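PDB 1FNN: CELL division control protein 6 from Pyrobaculum aerophilum, which probably takes part in regulating DNA replication, as an ATP-binding AAA+ protein of the Cdc6/Cdc18 family, here holding ADP and magnesium. Local coordinates for residues A89-I94 with S143-L148; L220-D225 with D266-S271; K291-A296 with N340-K345; E323-R328 with V379-I384. All coordinates share one frame; numbering follows the deposited sequence.

Contact 1 of 4, residues A89-I94 with S143-L148; sequences AIIGEI and STFIRL
The ring of Phe-145 is the one flat group in this contact, and three isoleucines of helix 87-97 gather at its far end. Ile-90 CG2 and Ile-94 CD1 lie on the same side of the ring plane, each approaching obliquely and neither squarely over the face, while Ile-91 CD1 stands at the edge, near the plane. The setting is the P-loop ATPase (AAA) domain, whose parallel sheet has strand order 2-3-4-1-5. Here helix 87-97 meets helix 139-148. The axes of segments 89-94 and 143-148 come no closer than 12.9 Å, at 42° between their N-to-C directions, a gap too wide for backbone-close packing, so Phe-145 has to span it. It accounts for 73 Å² of the 130 Å² buried between the segments. With chi1 at -71°, CG lies anti to the carbonyl carbon of Phe-145, and the ring projects into the row formed by positions 90, 91 and 94, one helical turn of the facing helix. Further partners lie around it: Val-77 and Ile-79 of strand 75-80 support Ile-94, Ile-79 also touches Ile-90, and Leu-116 of helix 109-122 covers Ile-91. All four touching residues are buried and the interaction is wholly apolar. Ile-90 CG2 reaches Phe-145 CZ at 3.8 Å. Ile-91 CD1 lies farther from Phe-145 CZ, at 4.4 Å. The tightest approach is Ile-94 CD1 to Phe-145 CE2, at 3.7 Å.

Contact 2 of 4, residues L220-D225 with D266-S271; sequences LQMIAD and DVRKSS
Met-222 and Val-267 meet tip to tip, with Met-222 CE only 3.5 Å from Val-267 CG1, tighter than an ordinary carbon contact. The same methyl also rests 3.8 Å from Arg-268 CG, on the aliphatic part of that side chain. Beside this, Ile-223 crosses Val-267 at an angle, its CG1 3.9 Å from Val-267 CG1. The reach of Met-222 comes from a fully extended chain: CG is anti to the backbone N (chi1 176°) and the bonds beyond continue straight. Helices 217-227 and 264-274 of the lid domain carry these groups; the axes of segments 220-225 and 266-271 approach to 10.8 Å and cross at -27°. Farther out, Leu-202 of helix 195-209 touches Ile-223, and Ser-250 of helix 240-256 touches Val-267. Pro-307 lies against Met-222, and Arg-268 NE gives its hydrogen to Ile-368 O, so residues of the winged-helix range border this lid surface. Shortening Met-222 to an alanine is likely to open a gap beside Val-267 and leave Arg-268 CG without the methyl that rests on it. The join is therefore a matter of shape and apolar burial, while the polar end of Arg-268 is directed elsewhere, to a backbone carbonyl.

Contact 3 of 4, residues K291-A296 with N340-K345; sequences KLFLLA and NDLREK
Leu-342 reaches helix 288-304 mainly with one methyl, CD1, its nearest atom to both Phe-293 and Leu-294. Its chi1 of -69° sets CG anti to the carbonyl carbon, and chi2 of 170° places CD1 anti to CA, which makes that branch the farther-reaching one. On the facing helix, Phe-293 and Leu-294 both carry CG anti to the backbone N, yet they present different parts. Phe-293 offers a ring atom, CD2, 4.1 Å from Leu-342 CD1; the methyl meets the ring obliquely, neither flat over it nor in its plane. Leu-294 offers its CB, at 4.2 Å from Leu-342 CD1, and its own methyls lie alongside those of Leu-342, only slightly farther off. Helices 288-304 and 332-344 belong to the winged-helix domain; since 332-344 precedes the antiparallel strands 349-352 and 364-367, it probably corresponds to the recognition helix of this fold. Only 123 Å² is buried between the segments, and Leu-342 contributes 69 Å² of it. Neighbours complete the packing: Leu-286 and Ile-347 also touch Leu-342, and Leu-335, Tyr-338 and Leu-339 lie against Phe-293. The CB of Lys-291 is turned away from segment 340-345, and its NZ is hydrogen-bonded to Ile-284 O and Leu-286 O.

Contact 4 of 4, residues E323-R328 with V379-I384; sequences EEYGER and VITKLI
A Schellman motif ends helix 311-324 of the winged-helix domain, and the residue at that helix end, Tyr-325, packs against helix 373-387 near the C-terminus. Gly-326, with phi at +76°, is the C-prime residue: its N bonds Glu-323 O at 3.0 Å, and Glu-327 N completes the motif by returning to a carbonyl of the last helical turn. Tyr-325 stretches from this turn to the other helix. Ile-384 CG2 sits over one face of its ring in a CH-pi contact, 3.9 Å from the centroid of the Tyr-325 ring and 26° off the normal, displaced toward the rim beside CE2. That methyl is anti to the backbone N of Ile-384, and the two side chains cross near a right angle. At the far end, Tyr-325 OH meets a methyl, Thr-381 CG2, at 3.6 Å. The Thr-381 hydroxyl is engaged elsewhere, bonded to Glu-377 O one turn earlier. Leu-388 adds a further apolar neighbour to Tyr-325. A serine in its place would remove the ring and is likely to strip Ile-384 of its aromatic cover, leaving a gap in front of Thr-381. With a phenol meeting two methyl groups, the bridge rests on dispersion and CH-pi attraction, without directional polar bonding between the segments.

In the fold
The four contacts follow the protein from its ATPase domain through the lid to the winged-helix domain. Contact 1 stands apart, 41 Å from contact 2 between centres and on the opposite side of the chain's centre. The side chain of Ile-223 (contact 2) is about 12 Å from the bound ADP. That of Ile-90 (contact 1) is about 10 Å from that of Asp-132, a magnesium ligand of this protein that does not hold the ion in this model. Contacts 3 and 4, with centres 14 Å apart, interlock along the chain and touch: Leu-294 CD2 lies 3.5 Å from Ile-380 CD1, and Lys-291 CB 3.7 Å from Ile-384 CG1. Contact 2 approaches contact 3 to about 9 Å between nearest atoms.

Contact 1 of 4, residues A89-I94 with S143-L148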
loop_
_atom_site.group_PDB
_atom_site.type_symbol
_atom_site.label_atom_id
_atom_site.label_comp_id
_atom_site.label_asym_id
_atom_site.label_seq_id
_atom_site.Cartn_x
_atom_site.Cartn_y
_atom_site.Cartn_z
ATOM N N ALA A 89 -26.743 0.467 8.009
ATOM C CA ALA A 89 -25.859 1.417 7.347
ATOM C C ALA A 89 -25.633 1.014 5.888
ATOM O O ALA A 89 -25.600 1.884 5.025
ATOM C CB ALA A 89 -24.527 1.520 8.085
ATOM N N ILE A 90 -25.360 -0.248 5.612
ATOM C CA ILE A 90 -25.074 -0.712 4.249
ATOM C C ILE A 90 -26.284 -0.648 3.331
ATOM O O ILE A 90 -26.236 -0.100 2.223
ATOM C CB ILE A 90 -24.546 -2.159 4.280
ATOM C CG1 ILE A 90 -23.184 -2.198 4.973
ATOM C CG2 ILE A 90 -24.425 -2.711 2.855
ATOM C CD1 ILE A 90 -22.828 -3.575 5.519
ATOM N N ILE A 91 -27.425 -1.182 3.797
ATOM C CA ILE A 91 -28.644 -1.107 2.980
ATOM C C ILE A 91 -29.036 0.329 2.713
ATOM O O ILE A 91 -29.555 0.673 1.628
ATOM C CB ILE A 91 -29.789 -1.926 3.622
ATOM C CG1 ILE A 91 -30.830 -2.299 2.563
ATOM C CG2 ILE A 91 -30.452 -1.179 4.754
ATOM C CD1 ILE A 91 -30.360 -3.401 1.633
ATOM N N GLY A 92 -28.860 1.224 3.692
ATOM C CA GLY A 92 -29.082 2.636 3.493
ATOM C C GLY A 92 -28.197 3.225 2.395
ATOM O O GLY A 92 -28.654 4.050 1.585
ATOM N N GLU A 93 -26.903 2.873 2.379
ATOM C CA GLU A 93 -26.010 3.394 1.347
ATOM C C GLU A 93 -26.333 2.789 -0.017
ATOM O O GLU A 93 -26.464 3.530 -0.999
ATOM C CB GLU A 93 -24.542 3.191 1.735
ATOM C CG GLU A 93 -23.548 3.656 0.675
ATOM C CD GLU A 93 -23.652 5.141 0.368
ATOM O OE1 GLU A 93 -24.384 5.822 1.131
ATOM O OE2 GLU A 93 -23.014 5.610 -0.615
ATOM N N ILE A 94 -26.755 1.522 -0.074
ATOM C CA ILE A 94 -27.175 0.907 -1.332
ATOM C C ILE A 94 -28.418 1.602 -1.863
ATOM O O ILE A 94 -28.572 1.929 -3.036
ATOM C CB ILE A 94 -27.519 -0.589 -1.108
ATOM C CG1 ILE A 94 -26.221 -1.363 -0.894
ATOM C CG2 ILE A 94 -28.279 -1.215 -2.279
ATOM C CD1 ILE A 94 -26.381 -2.800 -0.435
ATOM N N SER A 143 -22.661 -12.863 4.563
ATOM C CA SER A 143 -23.468 -13.938 3.991
ATOM C C SER A 143 -24.781 -13.467 3.397
ATOM O O SER A 143 -25.223 -13.953 2.346
ATOM C CB SER A 143 -23.753 -15.026 5.056
ATOM O OG SER A 143 -22.455 -15.409 5.525
ATOM N N THR A 144 -25.521 -12.628 4.123
ATOM C CA THR A 144 -26.744 -12.075 3.522
ATOM C C THR A 144 -26.456 -11.564 2.115
ATOM O O THR A 144 -27.154 -11.984 1.191
ATOM C CB THR A 144 -27.315 -10.951 4.390
ATOM O OG1 THR A 144 -27.694 -11.554 5.635
ATOM C CG2 THR A 144 -28.528 -10.304 3.731
ATOM N N PHE A 145 -25.459 -10.693 1.925
ATOM C CA PHE A 145 -25.251 -10.145 0.573
ATOM C C PHE A 145 -24.720 -11.153 -0.402
ATOM O O PHE A 145 -25.186 -11.231 -1.552
ATOM C CB PHE A 145 -24.357 -8.886 0.647
ATOM C CG PHE A 145 -25.167 -7.776 1.287
ATOM C CD1 PHE A 145 -24.969 -7.397 2.584
ATOM C CD2 PHE A 145 -26.140 -7.127 0.537
ATOM C CE1 PHE A 145 -25.709 -6.390 3.161
ATOM C CE2 PHE A 145 -26.885 -6.117 1.109
ATOM C CZ PHE A 145 -26.673 -5.747 2.417
ATOM N N ILE A 146 -23.847 -12.051 0.059
ATOM C CA ILE A 146 -23.377 -13.133 -0.793
ATOM C C ILE A 146 -24.517 -13.981 -1.312
ATOM O O ILE A 146 -24.488 -14.336 -2.494
ATOM C CB ILE A 146 -22.370 -14.051 -0.037
ATOM C CG1 ILE A 146 -21.078 -13.257 0.177
ATOM C CG2 ILE A 146 -22.119 -15.325 -0.832
ATOM C CD1 ILE A 146 -20.146 -13.805 1.249
ATOM N N ARG A 147 -25.505 -14.296 -0.486
ATOM C CA ARG A 147 -26.601 -15.170 -0.883
ATOM C C ARG A 147 -27.648 -14.495 -1.751
ATOM O O ARG A 147 -28.184 -15.146 -2.657
ATOM C CB ARG A 147 -27.294 -15.757 0.363
ATOM C CG ARG A 147 -26.426 -16.821 1.023
ATOM C CD ARG A 147 -26.869 -17.194 2.436
ATOM N NE ARG A 147 -26.671 -18.621 2.599
ATOM C CZ ARG A 147 -26.904 -19.509 3.531
ATOM N NH1 ARG A 147 -27.459 -19.222 4.701
ATOM N NH2 ARG A 147 -26.561 -20.775 3.283
ATOM N N LEU A 148 -27.746 -13.167 -1.617
ATOM C CA LEU A 148 -28.752 -12.431 -2.378
ATOM C C LEU A 148 -28.569 -12.609 -3.868
ATOM O O LEU A 148 -29.535 -12.868 -4.586
ATOM C CB LEU A 148 -28.750 -10.959 -1.958
ATOM C CG LEU A 148 -29.881 -10.077 -2.498
ATOM C CD1 LEU A 148 -31.247 -10.671 -2.158
ATOM C CD2 LEU A 148 -29.772 -8.668 -1.919
#

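Contact 2 of 4, residues L220-D225 with D266-S271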
loop_
_atom_site.group_PDB
_atom_site.type_symbol
_atom_site.label_atom_id
_atom_site.label_comp_id
_atom_site.label_asym_id
_atom_site.label_seq_id
_atom_site.Cartn_x
_atom_site.Cartn_y
_atom_site.Cartn_z
ATOM N N LEU A 220 13.775 8.229 -5.681
ATOM C CA LEU A 220 12.598 7.346 -5.747
ATOM C C LEU A 220 13.035 5.956 -5.268
ATOM O O LEU A 220 12.294 5.270 -4.571
ATOM C CB LEU A 220 12.192 7.295 -7.233
ATOM C CG LEU A 220 11.044 8.171 -7.729
ATOM C CD1 LEU A 220 10.778 9.393 -6.882
ATOM C CD2 LEU A 220 11.178 8.505 -9.215
ATOM N N GLN A 221 14.261 5.571 -5.674
ATOM C CA GLN A 221 14.776 4.262 -5.240
ATOM C C GLN A 221 14.930 4.164 -3.715
ATOM O O GLN A 221 14.557 3.135 -3.132
ATOM C CB GLN A 221 16.097 3.910 -5.906
ATOM C CG GLN A 221 16.079 3.493 -7.362
ATOM C CD GLN A 221 17.457 3.574 -7.996
ATOM O OE1 GLN A 221 18.377 4.230 -7.484
ATOM N NE2 GLN A 221 17.643 2.913 -9.130
ATOM N N MET A 222 15.306 5.265 -3.095
ATOM C CA MET A 222 15.414 5.356 -1.616
ATOM C C MET A 222 14.111 5.099 -0.913
ATOM O O MET A 222 13.958 4.326 0.069
ATOM C CB MET A 222 16.015 6.721 -1.318
ATOM C CG MET A 222 16.155 7.108 0.151
ATOM S SD MET A 222 16.741 8.804 0.361
ATOM C CE MET A 222 16.619 9.006 2.129
ATOM N N ILE A 223 13.038 5.761 -1.450
ATOM C CA ILE A 223 11.716 5.561 -0.882
ATOM C C ILE A 223 11.233 4.137 -1.138
ATOM O O ILE A 223 10.657 3.514 -0.268
ATOM C CB ILE A 223 10.667 6.541 -1.534
ATOM C CG1 ILE A 223 11.111 7.963 -1.272
ATOM C CG2 ILE A 223 9.290 6.190 -0.980
ATOM C CD1 ILE A 223 10.247 9.086 -1.877
ATOM N N ALA A 224 11.509 3.590 -2.334
ATOM C CA ALA A 224 11.124 2.218 -2.650
ATOM C C ALA A 224 11.882 1.171 -1.797
ATOM O O ALA A 224 11.312 0.176 -1.369
ATOM C CB ALA A 224 11.505 1.971 -4.117
ATOM N N ASP A 225 13.101 1.506 -1.424
ATOM C CA ASP A 225 13.928 0.669 -0.543
ATOM C C ASP A 225 13.383 0.688 0.861
ATOM O O ASP A 225 13.464 -0.333 1.545
ATOM C CB ASP A 225 15.416 1.075 -0.542
ATOM C CG ASP A 225 16.049 0.555 -1.821
ATOM O OD1 ASP A 225 15.412 -0.349 -2.396
ATOM O OD2 ASP A 225 17.119 1.021 -2.235
ATOM N N ASP A 266 14.917 15.212 3.203
ATOM C CA ASP A 266 13.431 15.350 3.133
ATOM C C ASP A 266 12.780 13.990 3.255
ATOM O O ASP A 266 11.787 13.782 3.967
ATOM C CB ASP A 266 13.129 16.013 1.757
ATOM C CG ASP A 266 13.795 17.390 1.623
ATOM O OD1 ASP A 266 13.616 18.131 2.629
ATOM O OD2 ASP A 266 14.383 17.535 0.561
ATOM N N VAL A 267 13.309 12.957 2.559
ATOM C CA VAL A 267 12.771 11.610 2.675
ATOM C C VAL A 267 12.861 11.057 4.104
ATOM O O VAL A 267 11.906 10.460 4.641
ATOM C CB VAL A 267 13.481 10.679 1.681
ATOM C CG1 VAL A 267 13.154 9.194 1.806
ATOM C CG2 VAL A 267 13.235 11.106 0.220
ATOM N N ARG A 268 14.042 11.198 4.754
ATOM C CA ARG A 268 14.227 10.667 6.104
ATOM C C ARG A 268 13.228 11.243 7.081
ATOM O O ARG A 268 12.578 10.576 7.896
ATOM C CB ARG A 268 15.695 10.980 6.599
ATOM C CG ARG A 268 16.738 10.221 5.767
ATOM C CD ARG A 268 18.215 10.377 6.294
ATOM N NE ARG A 268 19.108 9.913 5.208
ATOM C CZ ARG A 268 19.949 10.724 4.602
ATOM N NH1 ARG A 268 20.017 12.012 4.966
ATOM N NH2 ARG A 268 20.726 10.262 3.635
ATOM N N LYS A 269 13.055 12.574 7.032
ATOM C CA LYS A 269 12.095 13.240 7.911
ATOM C C LYS A 269 10.671 12.794 7.545
ATOM O O LYS A 269 9.925 12.522 8.480
ATOM C CB LYS A 269 12.195 14.769 7.852
ATOM C CG LYS A 269 13.631 15.227 7.643
ATOM C CD LYS A 269 14.060 16.332 8.614
ATOM C CE LYS A 269 15.473 16.083 9.117
ATOM N NZ LYS A 269 16.257 17.311 9.394
ATOM N N SER A 270 10.363 12.681 6.251
ATOM C CA SER A 270 8.976 12.262 5.891
ATOM C C SER A 270 8.701 10.836 6.332
ATOM O O SER A 270 7.694 10.516 6.975
ATOM C CB SER A 270 8.794 12.462 4.369
ATOM O OG SER A 270 8.889 13.898 4.092
ATOM N N SER A 271 9.678 9.932 6.074
ATOM C CA SER A 271 9.588 8.569 6.534
ATOM C C SER A 271 9.344 8.492 8.016
ATOM O O SER A 271 8.481 7.731 8.508
ATOM C CB SER A 271 10.859 7.755 6.157
ATOM O OG SER A 271 10.691 6.482 6.808
#

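Contact 3 of 4, residues K291-A296 with N340-K345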
loop_
_atom_site.group_PDB
_atom_site.type_symbol
_atom_site.label_atom_id
_atom_site.label_comp_id
_atom_site.label_asym_id
_atom_site.label_seq_id
_atom_site.Cartn_x
_atom_site.Cartn_y
_atom_site.Cartn_z
ATOM N N LYS A 291 28.538 -0.541 15.500
ATOM C CA LYS A 291 28.227 0.827 15.840
ATOM C C LYS A 291 29.136 1.820 15.142
ATOM O O LYS A 291 28.697 2.806 14.550
ATOM C CB LYS A 291 28.299 1.191 17.348
ATOM C CG LYS A 291 27.231 0.462 18.181
ATOM C CD LYS A 291 27.268 1.074 19.575
ATOM C CE LYS A 291 26.158 0.703 20.504
ATOM N NZ LYS A 291 26.298 -0.674 21.056
ATOM N N LEU A 292 30.442 1.599 15.158
ATOM C CA LEU A 292 31.421 2.441 14.522
ATOM C C LEU A 292 31.188 2.428 13.001
ATOM O O LEU A 292 31.301 3.482 12.375
ATOM C CB LEU A 292 32.870 1.927 14.821
ATOM C CG LEU A 292 33.284 2.111 16.322
ATOM C CD1 LEU A 292 34.605 1.368 16.600
ATOM C CD2 LEU A 292 33.427 3.587 16.646
ATOM N N PHE A 293 30.924 1.262 12.450
ATOM C CA PHE A 293 30.657 1.187 11.012
ATOM C C PHE A 293 29.317 1.936 10.691
ATOM O O PHE A 293 29.320 2.649 9.702
ATOM C CB PHE A 293 30.480 -0.270 10.630
ATOM C CG PHE A 293 30.462 -0.458 9.123
ATOM C CD1 PHE A 293 31.467 0.020 8.328
ATOM C CD2 PHE A 293 29.383 -1.132 8.560
ATOM C CE1 PHE A 293 31.449 -0.152 6.948
ATOM C CE2 PHE A 293 29.349 -1.313 7.173
ATOM C CZ PHE A 293 30.376 -0.824 6.380
ATOM N N LEU A 294 28.302 1.802 11.532
ATOM C CA LEU A 294 27.062 2.544 11.265
ATOM C C LEU A 294 27.318 4.032 11.381
ATOM O O LEU A 294 26.989 4.831 10.465
ATOM C CB LEU A 294 25.959 2.089 12.224
ATOM C CG LEU A 294 24.633 2.879 12.120
ATOM C CD1 LEU A 294 24.023 2.688 10.719
ATOM C CD2 LEU A 294 23.678 2.371 13.192
ATOM N N LEU A 295 28.092 4.448 12.432
ATOM C CA LEU A 295 28.521 5.836 12.487
ATOM C C LEU A 295 29.236 6.253 11.226
ATOM O O LEU A 295 29.038 7.382 10.698
ATOM C CB LEU A 295 29.448 6.153 13.692
ATOM C CG LEU A 295 29.918 7.581 13.864
ATOM C CD1 LEU A 295 28.717 8.562 13.828
ATOM C CD2 LEU A 295 30.590 7.745 15.237
ATOM N N ALA A 296 30.086 5.388 10.655
ATOM C CA ALA A 296 30.816 5.768 9.465
ATOM C C ALA A 296 29.828 6.019 8.267
ATOM O O ALA A 296 30.156 6.759 7.338
ATOM C CB ALA A 296 31.708 4.601 9.042
ATOM N N ASN A 340 25.628 -6.668 6.437
ATOM C CA ASN A 340 24.553 -7.650 6.376
ATOM C C ASN A 340 23.613 -7.607 7.563
ATOM O O ASN A 340 22.409 -7.764 7.391
ATOM C CB ASN A 340 25.164 -9.059 6.383
ATOM C CG ASN A 340 24.902 -9.641 5.008
ATOM O OD1 ASN A 340 23.752 -10.052 4.832
ATOM N ND2 ASN A 340 25.962 -9.608 4.218
ATOM N N ASP A 341 24.191 -7.515 8.777
ATOM C CA ASP A 341 23.358 -7.447 9.981
ATOM C C ASP A 341 22.544 -6.165 10.039
ATOM O O ASP A 341 21.344 -6.135 10.379
ATOM C CB ASP A 341 24.278 -7.600 11.230
ATOM C CG ASP A 341 23.496 -7.622 12.511
ATOM O OD1 ASP A 341 22.708 -8.552 12.787
ATOM O OD2 ASP A 341 23.612 -6.700 13.350
ATOM N N LEU A 342 23.155 -5.025 9.727
ATOM C CA LEU A 342 22.405 -3.742 9.752
ATOM C C LEU A 342 21.281 -3.790 8.709
ATOM O O LEU A 342 20.153 -3.368 9.002
ATOM C CB LEU A 342 23.375 -2.600 9.425
ATOM C CG LEU A 342 24.455 -2.278 10.469
ATOM C CD1 LEU A 342 25.470 -1.297 9.845
ATOM C CD2 LEU A 342 23.854 -1.673 11.758
ATOM N N ARG A 343 21.540 -4.412 7.562
ATOM C CA ARG A 343 20.478 -4.543 6.555
ATOM C C ARG A 343 19.344 -5.440 7.056
ATOM O O ARG A 343 18.161 -5.128 6.970
ATOM C CB ARG A 343 21.033 -5.169 5.287
ATOM C CG ARG A 343 20.054 -5.266 4.115
ATOM C CD ARG A 343 20.547 -6.338 3.130
ATOM N NE ARG A 343 19.976 -7.617 3.518
ATOM C CZ ARG A 343 20.483 -8.698 4.064
ATOM N NH1 ARG A 343 21.755 -8.819 4.388
ATOM N NH2 ARG A 343 19.692 -9.729 4.309
ATOM N N GLU A 344 19.679 -6.572 7.656
ATOM C CA GLU A 344 18.696 -7.527 8.207
ATOM C C GLU A 344 17.837 -6.885 9.265
ATOM O O GLU A 344 16.623 -7.130 9.368
ATOM C CB GLU A 344 19.500 -8.699 8.785
ATOM C CG GLU A 344 18.904 -10.085 8.652
ATOM C CD GLU A 344 19.016 -10.522 7.199
ATOM O OE1 GLU A 344 19.736 -9.791 6.476
ATOM O OE2 GLU A 344 18.420 -11.538 6.798
ATOM N N LYS A 345 18.426 -5.962 10.060
ATOM C CA LYS A 345 17.634 -5.283 11.075
ATOM C C LYS A 345 16.852 -4.089 10.539
ATOM O O LYS A 345 16.197 -3.416 11.332
ATOM C CB LYS A 345 18.540 -4.842 12.253
ATOM C CG LYS A 345 19.184 -6.101 12.883
ATOM C CD LYS A 345 20.060 -5.746 14.072
ATOM C CE LYS A 345 20.331 -7.072 14.854
ATOM N NZ LYS A 345 21.164 -6.638 16.018
#

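Contact 4 of 4, residues E323-R328 with V379-I384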
loop_
_atom_site.group_PDB
_atom_site.type_symbol
_atom_site.label_atom_id
_atom_site.label_comp_id
_atom_site.label_asym_id
_atom_site.label_seq_id
_atom_site.Cartn_x
_atom_site.Cartn_y
_atom_site.Cartn_z
ATOM N N GLU A 323 40.161 5.595 14.134
ATOM C CA GLU A 323 41.251 6.376 14.673
ATOM C C GLU A 323 40.840 7.519 15.578
ATOM O O GLU A 323 41.345 7.639 16.719
ATOM C CB GLU A 323 42.144 6.944 13.550
ATOM C CG GLU A 323 43.498 7.442 14.047
ATOM C CD GLU A 323 44.216 6.416 14.932
ATOM O OE1 GLU A 323 44.159 5.194 14.642
ATOM O OE2 GLU A 323 44.830 6.862 15.927
ATOM N N GLU A 324 39.684 8.156 15.272
ATOM C CA GLU A 324 39.149 9.130 16.203
ATOM C C GLU A 324 38.889 8.525 17.565
ATOM O O GLU A 324 38.954 9.263 18.571
ATOM C CB GLU A 324 37.775 9.708 15.852
ATOM C CG GLU A 324 37.723 10.664 14.719
ATOM C CD GLU A 324 36.305 11.218 14.501
ATOM O OE1 GLU A 324 35.481 11.416 15.423
ATOM O OE2 GLU A 324 36.121 11.430 13.284
ATOM N N TYR A 325 38.261 7.353 17.567
ATOM C CA TYR A 325 37.841 6.767 18.836
ATOM C C TYR A 325 38.949 5.859 19.445
ATOM O O TYR A 325 38.641 5.088 20.348
ATOM C CB TYR A 325 36.559 5.945 18.661
ATOM C CG TYR A 325 35.340 6.883 18.662
ATOM C CD1 TYR A 325 34.858 7.392 17.460
ATOM C CD2 TYR A 325 34.719 7.233 19.835
ATOM C CE1 TYR A 325 33.763 8.239 17.432
ATOM C CE2 TYR A 325 33.628 8.076 19.833
ATOM C CZ TYR A 325 33.157 8.575 18.622
ATOM O OH TYR A 325 32.072 9.411 18.641
ATOM N N GLY A 326 40.123 5.880 18.854
ATOM C CA GLY A 326 41.270 5.123 19.378
ATOM C C GLY A 326 41.221 3.633 19.125
ATOM O O GLY A 326 41.702 2.836 19.960
ATOM N N GLU A 327 40.543 3.219 18.049
ATOM C CA GLU A 327 40.295 1.806 17.812
ATOM C C GLU A 327 40.987 1.384 16.534
ATOM O O GLU A 327 41.091 2.213 15.621
ATOM C CB GLU A 327 38.794 1.515 17.636
ATOM C CG GLU A 327 37.995 1.482 18.924
ATOM C CD GLU A 327 38.236 0.179 19.696
ATOM O OE1 GLU A 327 38.438 -0.872 19.064
ATOM O OE2 GLU A 327 38.209 0.231 20.931
ATOM N N ARG A 328 41.370 0.112 16.420
ATOM C CA ARG A 328 41.983 -0.329 15.160
ATOM C C ARG A 328 40.788 -0.808 14.316
ATOM O O ARG A 328 39.939 -1.509 14.883
ATOM C CB ARG A 328 42.887 -1.557 15.348
ATOM C CG ARG A 328 43.247 -1.732 16.805
ATOM C CD ARG A 328 44.683 -1.477 17.186
ATOM N NE ARG A 328 45.338 -2.733 17.431
ATOM C CZ ARG A 328 46.308 -3.158 18.210
ATOM N NH1 ARG A 328 46.988 -2.412 19.057
ATOM N NH2 ARG A 328 46.609 -4.457 18.122
ATOM N N VAL A 379 22.595 9.756 18.689
ATOM C CA VAL A 379 22.307 8.604 19.529
ATOM C C VAL A 379 23.430 7.548 19.437
ATOM O O VAL A 379 23.845 7.029 20.486
ATOM C CB VAL A 379 20.982 7.907 19.192
ATOM C CG1 VAL A 379 20.801 6.659 20.030
ATOM C CG2 VAL A 379 19.804 8.859 19.418
ATOM N N ILE A 380 23.954 7.370 18.236
ATOM C CA ILE A 380 24.996 6.351 18.053
ATOM C C ILE A 380 26.286 6.814 18.726
ATOM O O ILE A 380 26.944 6.040 19.443
ATOM C CB ILE A 380 25.301 6.031 16.584
ATOM C CG1 ILE A 380 24.007 5.785 15.801
ATOM C CG2 ILE A 380 26.116 4.707 16.537
ATOM C CD1 ILE A 380 24.272 5.596 14.310
ATOM N N THR A 381 26.616 8.081 18.548
ATOM C CA THR A 381 27.784 8.682 19.211
ATOM C C THR A 381 27.705 8.581 20.727
ATOM O O THR A 381 28.689 8.214 21.415
ATOM C CB THR A 381 27.897 10.143 18.758
ATOM O OG1 THR A 381 28.293 10.145 17.377
ATOM C CG2 THR A 381 28.950 10.959 19.486
ATOM N N LYS A 382 26.532 8.873 21.283
ATOM C CA LYS A 382 26.329 8.707 22.717
ATOM C C LYS A 382 26.689 7.262 23.125
ATOM O O LYS A 382 27.213 7.054 24.228
ATOM C CB LYS A 382 24.897 8.982 23.128
ATOM C CG LYS A 382 24.577 9.175 24.581
ATOM C CD LYS A 382 23.353 8.435 25.070
ATOM C CE LYS A 382 22.159 8.394 24.149
ATOM N NZ LYS A 382 21.018 7.610 24.689
ATOM N N LEU A 383 26.070 6.268 22.470
ATOM C CA LEU A 383 26.287 4.875 22.799
ATOM C C LEU A 383 27.747 4.448 22.652
ATOM O O LEU A 383 28.207 3.677 23.484
ATOM C CB LEU A 383 25.387 3.944 21.980
ATOM C CG LEU A 383 23.879 4.245 22.146
ATOM C CD1 LEU A 383 23.082 3.436 21.105
ATOM C CD2 LEU A 383 23.373 3.928 23.538
ATOM N N ILE A 384 28.433 4.869 21.613
ATOM C CA ILE A 384 29.843 4.536 21.443
ATOM C C ILE A 384 30.690 5.120 22.592
ATOM O O ILE A 384 31.547 4.456 23.208
ATOM C CB ILE A 384 30.338 5.051 20.112
ATOM C CG1 ILE A 384 29.595 4.266 18.983
ATOM C CG2 ILE A 384 31.862 4.912 20.018
ATOM C CD1 ILE A 384 29.930 4.858 17.637
#